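Local coordinates for protein beta-N-acetylhexosaminidase (Arthrobacter aurescens, PDB 3RCN) that probably hydrolyses terminal non-reducing N-acetyl-D-hexosamine residues in N-acetyl-beta-D-hexosaminides, as a family 20 glycoside hydrolase, at residues A6-L10 / I11-W15. Sequence-based numbering, arbitrary orientation.
Sequences AFHQL and IPAPW
From His-8 to Pro-14 the chain bends back on itself in an irregular loop, with a cis peptide bond between Ile-11 and Pro-12 at the bend. Leu-10 O lies 3.6 Å from Ala-13 N without bonding to it; that N-H goes instead to Glu-480 OE1. The turn brings Pro-14 back beside His-8 and Leu-10. The His-8 ring reaches across with CG flanked by the backbone N on one side and the carbonyl carbon on the other (chi1 79°), a rotation that carries the imidazole over to Ala-13 and Pro-14, and NE2 comes within 3.6 Å of Pro-14 CD, approached obliquely. Ala-13 CB meets the same ring at its edge, close to the ring plane, 3.8 Å from NE2. This loop leads into strand 16-26, an outermost strand of the mixed sheet in the N-terminal domain of this family 20 enzyme, and it packs against helix 474-483 of the catalytic alpha-beta barrel domain and against helix 491-508. The side chains of Leu-10 and Pro-14 run roughly perpendicular to each other, and the contact is purely apolar: Leu-10 CD1 sits 3.5 Å from Pro-14 CG. Ile-11 CB leaves the backbone away from 6-10, yet CG1 still lies 3.4 Å from Leu-10 O, and the side chain touches Glu-480, Arg-497 and His-502.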
loop_
_atom_site.group_PDB
_atom_site.type_symbol
_atom_site.label_atom_id
_atom_site.label_comp_id
_atom_site.label_asym_id
_atom_site.label_seq_id
_atom_site.Cartn_x
_atom_site.Cartn_y
_atom_site.Cartn_z
ATOM N N ALA A 6 -4.944 -36.863 -7.992
ATOM C CA ALA A 6 -4.921 -35.798 -8.998
ATOM C C ALA A 6 -5.456 -34.454 -8.482
ATOM O O ALA A 6 -5.536 -33.480 -9.241
ATOM C CB ALA A 6 -5.679 -36.228 -10.250
ATOM N N PHE A 7 -5.832 -34.408 -7.204
ATOM C CA PHE A 7 -6.486 -33.225 -6.659
ATOM C C PHE A 7 -5.540 -32.196 -6.046
ATOM O O PHE A 7 -4.778 -32.494 -5.126
ATOM C CB PHE A 7 -7.555 -33.612 -5.642
ATOM C CG PHE A 7 -8.343 -32.442 -5.136
ATOM C CD1 PHE A 7 -9.431 -31.965 -5.851
ATOM C CD2 PHE A 7 -7.984 -31.800 -3.960
ATOM C CE1 PHE A 7 -10.153 -30.879 -5.398
ATOM C CE2 PHE A 7 -8.703 -30.714 -3.499
ATOM C CZ PHE A 7 -9.790 -30.253 -4.219
ATOM N N HIS A 8 -5.618 -30.975 -6.562
ATOM C CA HIS A 8 -4.876 -29.841 -6.031
ATOM C C HIS A 8 -5.697 -28.605 -6.310
ATOM O O HIS A 8 -6.525 -28.598 -7.218
ATOM C CB HIS A 8 -3.523 -29.693 -6.718
ATOM C CG HIS A 8 -3.610 -29.052 -8.065
ATOM N ND1 HIS A 8 -3.465 -29.759 -9.235
ATOM C CD2 HIS A 8 -3.862 -27.770 -8.426
ATOM C CE1 HIS A 8 -3.607 -28.939 -10.263
ATOM N NE2 HIS A 8 -3.857 -27.728 -9.797
ATOM N N GLN A 9 -5.544 -27.598 -5.464
ATOM C CA GLN A 9 -6.128 -26.277 -5.695
ATOM C C GLN A 9 -5.264 -25.131 -6.247
ATOM O O GLN A 9 -5.679 -23.975 -6.209
ATOM C CB GLN A 9 -7.096 -25.888 -4.593
ATOM C CG GLN A 9 -8.217 -26.917 -4.544
ATOM C CD GLN A 9 -9.245 -26.639 -3.487
ATOM O OE1 GLN A 9 -8.918 -26.407 -2.314
ATOM N NE2 GLN A 9 -10.507 -26.662 -3.889
ATOM N N LEU A 10 -4.027 -25.450 -6.630
ATOM C CA LEU A 10 -3.070 -24.486 -7.197
ATOM C C LEU A 10 -3.548 -23.686 -8.410
ATOM O O LEU A 10 -4.089 -24.250 -9.363
ATOM C CB LEU A 10 -1.803 -25.227 -7.605
ATOM C CG LEU A 10 -1.221 -26.126 -6.522
ATOM C CD1 LEU A 10 -0.191 -27.017 -7.130
ATOM C CD2 LEU A 10 -0.616 -25.278 -5.410
ATOM N N ILE A 11 -3.334 -22.374 -8.381
ATOM C CA ILE A 11 -3.457 -21.575 -9.593
ATOM C C ILE A 11 -2.219 -20.696 -9.723
ATOM O O ILE A 11 -1.816 -20.050 -8.756
ATOM C CB ILE A 11 -4.677 -20.637 -9.487
ATOM C CG1 ILE A 11 -5.982 -21.421 -9.579
ATOM C CG2 ILE A 11 -4.645 -19.566 -10.544
ATOM C CD1 ILE A 11 -7.196 -20.578 -9.304
ATOM N N PRO A 12 -1.654 -20.602 -10.939
ATOM C CA PRO A 12 -1.967 -21.385 -12.151
ATOM C C PRO A 12 -1.730 -22.883 -11.939
ATOM O O PRO A 12 -0.795 -23.253 -11.245
ATOM C CB PRO A 12 -0.935 -20.886 -13.177
ATOM C CG PRO A 12 -0.330 -19.646 -12.582
ATOM C CD PRO A 12 -0.443 -19.781 -11.105
ATOM N N ALA A 13 -2.548 -23.732 -12.547
ATOM C CA ALA A 13 -2.353 -25.180 -12.457
ATOM C C ALA A 13 -1.022 -25.587 -13.075
ATOM O O ALA A 13 -0.723 -25.198 -14.196
ATOM C CB ALA A 13 -3.492 -25.904 -13.161
ATOM N N PRO A 14 -0.226 -26.392 -12.352
ATOM C CA PRO A 14 1.075 -26.881 -12.833
ATOM C C PRO A 14 0.886 -27.876 -13.972
ATOM O O PRO A 14 -0.218 -28.372 -14.176
ATOM C CB PRO A 14 1.661 -27.610 -11.617
ATOM C CG PRO A 14 0.720 -27.352 -10.484
ATOM C CD PRO A 14 -0.599 -27.008 -11.071
ATOM N N TRP A 15 1.946 -28.167 -14.714
ATOM C CA TRP A 15 1.808 -29.064 -15.854
ATOM C C TRP A 15 1.567 -30.521 -15.462
ATOM O O TRP A 15 0.704 -31.175 -16.046
ATOM C CB TRP A 15 2.964 -28.895 -16.837
ATOM C CG TRP A 15 2.741 -27.725 -17.746
ATOM C CD1 TRP A 15 2.596 -26.416 -17.375
ATOM C CD2 TRP A 15 2.622 -27.752 -19.173
ATOM N NE1 TRP A 15 2.400 -25.630 -18.487
ATOM C CE2 TRP A 15 2.415 -26.425 -19.601
ATOM C CE3 TRP A 15 2.677 -28.768 -20.130
ATOM C CZ2 TRP A 15 2.259 -26.089 -20.941
ATOM C CZ3 TRP A 15 2.525 -28.432 -21.466
ATOM C CH2 TRP A 15 2.317 -27.104 -21.858
#